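Local coordinates for metallo-beta-lactamase domain-containing protein (Enterococcus faecalis, PDB 2AZ4) that binds two zinc ions in a metallo-beta-lactamase fold and is of unproven function, possibly an RNA-binding exonuclease, at residues K407-E412 and G416-P421. Numbering follows the deposited sequence.
Sequences KPEKLE and GERILP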
ATOM      1  N   LYS A 407      12.767  -9.977 -10.113  1.00 26.95           N
ATOM      2  CA  LYS A 407      13.463 -11.281 -10.250  1.00 27.50           C
ATOM      3  C   LYS A 407      12.487 -12.451 -10.134  1.00 27.23           C
ATOM      4  O   LYS A 407      12.557 -13.247  -9.190  1.00 27.54           O
ATOM      5  CB  LYS A 407      14.599 -11.399  -9.224  1.00 27.15           C
ATOM      6  CG  LYS A 407      15.586 -10.242  -9.323  1.00 27.68           C
ATOM      7  CD  LYS A 407      16.721 -10.308  -8.336  1.00 29.03           C
ATOM      8  CE  LYS A 407      17.718  -9.228  -8.711  1.00 32.47           C
ATOM      9  NZ  LYS A 407      18.661  -8.931  -7.617  1.00 37.16           N
ATOM     10  N   PRO A 408      11.559 -12.566 -11.095  1.00 27.52           N
ATOM     11  CA  PRO A 408      10.546 -13.602 -10.991  1.00 28.27           C
ATOM     12  C   PRO A 408      11.109 -15.038 -11.039  1.00 29.34           C
ATOM     13  O   PRO A 408      10.465 -15.956 -10.534  1.00 29.07           O
ATOM     14  CB  PRO A 408       9.637 -13.322 -12.195  1.00 27.94           C
ATOM     15  CG  PRO A 408      10.471 -12.575 -13.129  1.00 27.24           C
ATOM     16  CD  PRO A 408      11.393 -11.765 -12.314  1.00 27.64           C
ATOM     17  N   GLU A 409      12.300 -15.226 -11.616  1.00 30.78           N
ATOM     18  CA  GLU A 409      12.916 -16.571 -11.695  1.00 31.59           C
ATOM     19  C   GLU A 409      13.354 -17.090 -10.336  1.00 31.59           C
ATOM     20  O   GLU A 409      13.541 -18.297 -10.166  1.00 32.04           O
ATOM     21  CB  GLU A 409      14.094 -16.600 -12.682  1.00 32.12           C
ATOM     22  CG  GLU A 409      13.633 -16.484 -14.124  1.00 35.16           C
ATOM     23  CD  GLU A 409      14.573 -17.125 -15.141  1.00 40.38           C
ATOM     24  OE1 GLU A 409      15.502 -16.422 -15.606  1.00 42.93           O
ATOM     25  OE2 GLU A 409      14.356 -18.307 -15.514  1.00 42.08           O
ATOM     26  N   LYS A 410      13.503 -16.184  -9.371  1.00 31.43           N
ATOM     27  CA  LYS A 410      13.866 -16.569  -8.003  1.00 32.15           C
ATOM     28  C   LYS A 410      12.690 -17.163  -7.213  1.00 31.73           C
ATOM     29  O   LYS A 410      12.888 -17.839  -6.192  1.00 32.41           O
ATOM     30  CB  LYS A 410      14.490 -15.387  -7.268  1.00 31.83           C
ATOM     31  CG  LYS A 410      15.855 -14.990  -7.808  1.00 33.58           C
ATOM     32  CD  LYS A 410      16.465 -13.804  -7.028  1.00 33.62           C
ATOM     33  CE  LYS A 410      16.831 -14.174  -5.588  1.00 37.82           C
ATOM     34  NZ  LYS A 410      18.272 -14.571  -5.416  1.00 37.74           N
ATOM     35  N   LEU A 411      11.468 -16.925  -7.685  1.00 31.14           N
ATOM     36  CA  LEU A 411      10.279 -17.475  -7.041  1.00 30.69           C
ATOM     37  C   LEU A 411       9.892 -18.842  -7.620  1.00 30.54           C
ATOM     38  O   LEU A 411       9.367 -18.930  -8.735  1.00 30.26           O
ATOM     39  CB  LEU A 411       9.094 -16.489  -7.111  1.00 30.26           C
ATOM     40  CG  LEU A 411       8.104 -16.618  -5.948  1.00 30.68           C
ATOM     41  CD1 LEU A 411       8.747 -16.218  -4.594  1.00 30.45           C
ATOM     42  CD2 LEU A 411       6.810 -15.825  -6.208  1.00 30.50           C
ATOM     43  N   GLU A 412      10.114 -19.888  -6.824  1.00 30.60           N
ATOM     44  CA  GLU A 412       9.974 -21.283  -7.265  1.00 30.81           C
ATOM     45  C   GLU A 412       8.745 -21.983  -6.707  1.00 30.05           C
ATOM     46  O   GLU A 412       8.334 -21.737  -5.555  1.00 29.74           O
ATOM     47  CB  GLU A 412      11.217 -22.088  -6.873  1.00 31.09           C
ATOM     48  CG  GLU A 412      12.446 -21.801  -7.739  1.00 32.33           C
ATOM     49  CD  GLU A 412      13.732 -22.336  -7.138  1.00 33.47           C
ATOM     50  OE1 GLU A 412      13.713 -23.435  -6.543  1.00 35.04           O
ATOM     51  OE2 GLU A 412      14.768 -21.645  -7.275  1.00 38.68           O
ATOM     52  N   GLY A 416       4.357 -27.683  -8.305  1.00 31.24           N
ATOM     53  CA  GLY A 416       3.726 -27.696  -9.625  1.00 31.42           C
ATOM     54  C   GLY A 416       4.534 -26.930 -10.634  1.00 31.44           C
ATOM     55  O   GLY A 416       5.765 -26.968 -10.616  1.00 32.09           O
ATOM     56  N   GLU A 417       3.836 -26.228 -11.518  1.00 31.63           N
ATOM     57  CA  GLU A 417       4.476 -25.516 -12.613  1.00 32.32           C
ATOM     58  C   GLU A 417       4.609 -24.023 -12.312  1.00 31.80           C
ATOM     59  O   GLU A 417       4.132 -23.542 -11.276  1.00 31.72           O
ATOM     60  CB  GLU A 417       3.720 -25.758 -13.930  1.00 32.59           C
ATOM     61  CG  GLU A 417       4.223 -26.971 -14.741  1.00 36.58           C
ATOM     62  CD  GLU A 417       5.530 -26.703 -15.523  1.00 41.79           C
ATOM     63  OE1 GLU A 417       6.056 -25.550 -15.488  1.00 42.08           O
ATOM     64  OE2 GLU A 417       6.026 -27.657 -16.184  1.00 43.23           O
ATOM     65  N   ARG A 418       5.289 -23.314 -13.208  1.00 31.66           N
ATOM     66  CA  ARG A 418       5.495 -21.885 -13.081  1.00 31.12           C
ATOM     67  C   ARG A 418       5.396 -21.210 -14.437  1.00 31.50           C
ATOM     68  O   ARG A 418       5.842 -21.767 -15.449  1.00 31.27           O
ATOM     69  CB  ARG A 418       6.856 -21.595 -12.459  1.00 31.18           C
ATOM     70  CG  ARG A 418       7.109 -20.121 -12.198  1.00 30.63           C
ATOM     71  CD  ARG A 418       8.434 -19.924 -11.516  1.00 29.83           C
ATOM     72  NE  ARG A 418       9.556 -20.185 -12.410  1.00 29.21           N
ATOM     73  CZ  ARG A 418      10.838 -20.078 -12.060  1.00 28.72           C
ATOM     74  NH1 ARG A 418      11.173 -19.715 -10.827  1.00 27.85           N
ATOM     75  NH2 ARG A 418      11.794 -20.329 -12.946  1.00 26.84           N
ATOM     76  N   ILE A 419       4.805 -20.012 -14.445  1.00 30.83           N
ATOM     77  CA  ILE A 419       4.743 -19.155 -15.625  1.00 30.25           C
ATOM     78  C   ILE A 419       5.335 -17.803 -15.273  1.00 29.92           C
ATOM     79  O   ILE A 419       4.908 -17.173 -14.300  1.00 28.80           O
ATOM     80  CB  ILE A 419       3.285 -18.925 -16.097  1.00 30.43           C
ATOM     81  CG1 ILE A 419       2.699 -20.217 -16.667  1.00 31.11           C
ATOM     82  CG2 ILE A 419       3.228 -17.790 -17.136  1.00 30.38           C
ATOM     83  CD1 ILE A 419       1.213 -20.158 -16.944  1.00 31.08           C
ATOM     84  N   LEU A 420       6.319 -17.370 -16.054  1.00 29.69           N
ATOM     85  CA  LEU A 420       6.892 -16.051 -15.919  1.00 30.07           C
ATOM     86  C   LEU A 420       6.262 -15.197 -17.008  1.00 30.52           C
ATOM     87  O   LEU A 420       6.592 -15.357 -18.191  1.00 30.94           O
ATOM     88  CB  LEU A 420       8.410 -16.084 -16.071  1.00 29.82           C
ATOM     89  CG  LEU A 420       9.199 -17.016 -15.142  1.00 30.08           C
ATOM     90  CD1 LEU A 420      10.668 -16.935 -15.459  1.00 30.24           C
ATOM     91  CD2 LEU A 420       8.953 -16.719 -13.672  1.00 27.78           C
ATOM     92  N   PRO A 421       5.343 -14.290 -16.616  1.00 30.25           N
ATOM     93  CA  PRO A 421       4.535 -13.578 -17.606  1.00 29.72           C
ATOM     94  C   PRO A 421       5.289 -12.432 -18.261  1.00 29.33           C
ATOM     95  O   PRO A 421       6.237 -11.881 -17.689  1.00 28.23           O
ATOM     96  CB  PRO A 421       3.358 -13.048 -16.783  1.00 29.83           C
ATOM     97  CG  PRO A 421       3.914 -12.843 -15.414  1.00 30.26           C
ATOM     98  CD  PRO A 421       5.026 -13.875 -15.234  1.00 30.22           C
TER
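Arg418 sends its CG directly away from its own backbone nitrogen (chi1 -176°) and then bends at chi3 (71°), and this course carries the guanidinium across to the carbonyls of Glu409 and Leu411. Leu420, two residues further on and facing the same way, has CG beside its backbone nitrogen (chi1 -56°), which sets its two methyls against Pro408 and Glu409. Arg418 is a worked example of an arginine gripping a turn through the turn's peptide oxygens. Its NH1 donates to Leu411 O at 2.9 Å in a nearly straight bond, the oxygen lying in the guanidinium plane. The same NH1 reaches Glu409 O at 2.8 Å in a more bent bond, with that oxygen tilted from the plane; in both, the nitrogen sits above the carbonyl plane. The turn itself is a short 3-10 segment, closed by backbone bonds from Lys410 N to Lys407 O and from Leu411 N to Pro408 O. Beside this polar grip, Leu420 CD2 rests on Pro408 CB at 3.8 Å, while CD1 approaches Glu409 CG, the two side chains crossing at about a right angle. Pro402 of strand 399-403 touches Pro408, Leu411 and Leu420, and Leu411 also packs on helix 385-395. Strand 417-418 is the edge strand beside 399-403, and the contact joins the loop that follows strand 399-403 to this edge of a metallo-beta-lactamase sheet, with Leu411 about 9 Å from the zinc ligand His404, side chain to side chain. Toward Arg418 the carboxylate of Glu409 probably offers no more than a charge: OE2 stands 4.2 Å from NH2, well out of the guanidinium plane. Across this contact the positive group is thus held by neutral carbonyls, two on one nitrogen, with nearby glutamates probably contributing a diffuse attraction rather than a salt bridge.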